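Local coordinates for IroE protein (Escherichia coli, PDB 2GZR) that hydrolyses the trilactone siderophore enterobactin and its glucosylated forms, preferring the iron-free molecules and tending to cut only once to leave linear trimers, at residues D157-S162 with C195-A200. Residues are numbered along the deposited sequence; the frame is centred on the assembly and turned at random.
Sequences DSWLSS and CTKHLA
K197 reaches across from the loop ahead of strand 198-203 and puts its ammonium group at the C-terminal end of helix 150-161, where it joins the carbonyl of W159, in the last turn of the helix, to that of S162 in the loop that follows. NZ donates to W159 O at 2.6 Å, somewhat tilted from the carbonyl plane, and to S162 O at 2.6 Å in a straighter line, with a C=O...N angle of 165°. The positive charge thus lies where the helix dipole would probably favour it. On the way, the extended methylene chain slants past the pyrrole side of the W159 indole, CD lying 3.5 Å from NE1. With an alanine here, both carbonyls would probably lose this donor and the indole its methylene packing beside NE1. L199 meets the same ring differently: its CD2 methyl stands over the six-membered ring, 3.9 Å from the centroid and 10° off the normal, a CH-pi contact, while CB lies 3.8 Å from NE1. With CG anti to the backbone N (chi1 178°), the W159 indole lies between K197 and L199; Y168 of strand 167-171, edge-to-face, and F194 are further ring neighbours. S162 OG turns instead to E125 and Y164 N. Helix 150-161, which follows the nucleophile S149 in a GxSxG pattern consistent with a nucleophile elbow, thus packs its far end, away from the active site, on strand 198-203 near one sheet edge, the helix-on-sheet layering of the alpha/beta-hydrolase fold.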
# COMPACT_ATOMS: atom_id res chain seq x y z
N ASP A 157 -1.30 6.18 -8.79
CA ASP A 157 -2.28 7.25 -8.93
C ASP A 157 -2.24 8.14 -7.70
O ASP A 157 -2.51 9.34 -7.77
CB ASP A 157 -3.67 6.66 -9.10
CG ASP A 157 -4.71 7.71 -9.38
OD1 ASP A 157 -4.64 8.34 -10.46
OD2 ASP A 157 -5.60 7.91 -8.52
N SER A 158 -1.93 7.54 -6.55
CA SER A 158 -1.86 8.27 -5.30
C SER A 158 -0.57 9.07 -5.25
O SER A 158 -0.56 10.21 -4.78
CB SER A 158 -1.92 7.30 -4.12
OG SER A 158 -3.19 6.70 -4.05
N TRP A 159 0.52 8.47 -5.71
CA TRP A 159 1.80 9.16 -5.75
C TRP A 159 1.63 10.46 -6.55
O TRP A 159 2.14 11.52 -6.18
CB TRP A 159 2.85 8.26 -6.42
CG TRP A 159 4.20 8.90 -6.54
CD1 TRP A 159 5.08 9.19 -5.53
CD2 TRP A 159 4.81 9.37 -7.75
NE1 TRP A 159 6.20 9.81 -6.03
CE2 TRP A 159 6.06 9.93 -7.39
CE3 TRP A 159 4.43 9.37 -9.10
CZ2 TRP A 159 6.93 10.49 -8.34
CZ3 TRP A 159 5.28 9.92 -10.04
CH2 TRP A 159 6.53 10.48 -9.66
N LEU A 160 0.88 10.37 -7.64
CA LEU A 160 0.63 11.52 -8.49
C LEU A 160 -0.20 12.66 -7.89
O LEU A 160 -0.10 13.80 -8.35
CB LEU A 160 -0.02 11.07 -9.80
CG LEU A 160 0.91 10.36 -10.79
CD1 LEU A 160 0.15 9.94 -12.03
CD2 LEU A 160 2.04 11.31 -11.15
N SER A 161 -1.00 12.38 -6.87
CA SER A 161 -1.82 13.46 -6.31
C SER A 161 -1.91 13.63 -4.80
O SER A 161 -2.33 14.67 -4.32
CB SER A 161 -3.24 13.36 -6.89
OG SER A 161 -3.75 12.06 -6.69
N SER A 162 -1.50 12.63 -4.03
CA SER A 162 -1.59 12.75 -2.58
C SER A 162 -0.37 13.40 -1.94
O SER A 162 0.74 13.35 -2.47
CB SER A 162 -1.80 11.37 -1.95
OG SER A 162 -1.81 11.46 -0.54
N CYS A 195 10.30 16.41 -6.74
CA CYS A 195 11.73 16.22 -6.50
C CYS A 195 12.14 15.36 -5.30
O CYS A 195 13.12 14.61 -5.38
CB CYS A 195 12.45 17.57 -6.40
SG CYS A 195 14.25 17.39 -6.31
N THR A 196 11.42 15.45 -4.19
CA THR A 196 11.83 14.64 -3.03
C THR A 196 11.00 13.38 -2.77
O THR A 196 11.46 12.47 -2.09
CB THR A 196 11.81 15.49 -1.75
OG1 THR A 196 10.45 15.84 -1.43
CG2 THR A 196 12.63 16.77 -1.95
N LYS A 197 9.80 13.33 -3.33
CA LYS A 197 8.89 12.20 -3.12
C LYS A 197 9.48 10.81 -3.33
O LYS A 197 10.23 10.57 -4.28
CB LYS A 197 7.64 12.36 -3.99
CG LYS A 197 6.33 12.03 -3.29
CD LYS A 197 5.15 12.52 -4.11
CE LYS A 197 3.81 12.31 -3.42
NZ LYS A 197 2.74 13.03 -4.16
N HIS A 198 9.15 9.89 -2.42
CA HIS A 198 9.62 8.51 -2.53
C HIS A 198 8.67 7.65 -3.38
O HIS A 198 7.45 7.84 -3.35
CB HIS A 198 9.76 7.88 -1.14
CG HIS A 198 9.76 6.38 -1.16
ND1 HIS A 198 8.59 5.65 -1.29
CD2 HIS A 198 10.77 5.48 -1.13
CE1 HIS A 198 8.89 4.36 -1.34
NE2 HIS A 198 10.21 4.23 -1.25
N LEU A 199 9.23 6.72 -4.14
CA LEU A 199 8.44 5.82 -4.98
C LEU A 199 9.22 4.54 -5.26
O LEU A 199 10.22 4.55 -5.96
CB LEU A 199 8.08 6.47 -6.31
CG LEU A 199 7.43 5.51 -7.32
CD1 LEU A 199 6.17 4.87 -6.72
CD2 LEU A 199 7.10 6.26 -8.58
N ALA A 200 8.73 3.44 -4.70
CA ALA A 200 9.37 2.16 -4.88
C ALA A 200 8.48 1.22 -5.69
O ALA A 200 7.41 0.80 -5.24
CB ALA A 200 9.68 1.56 -3.53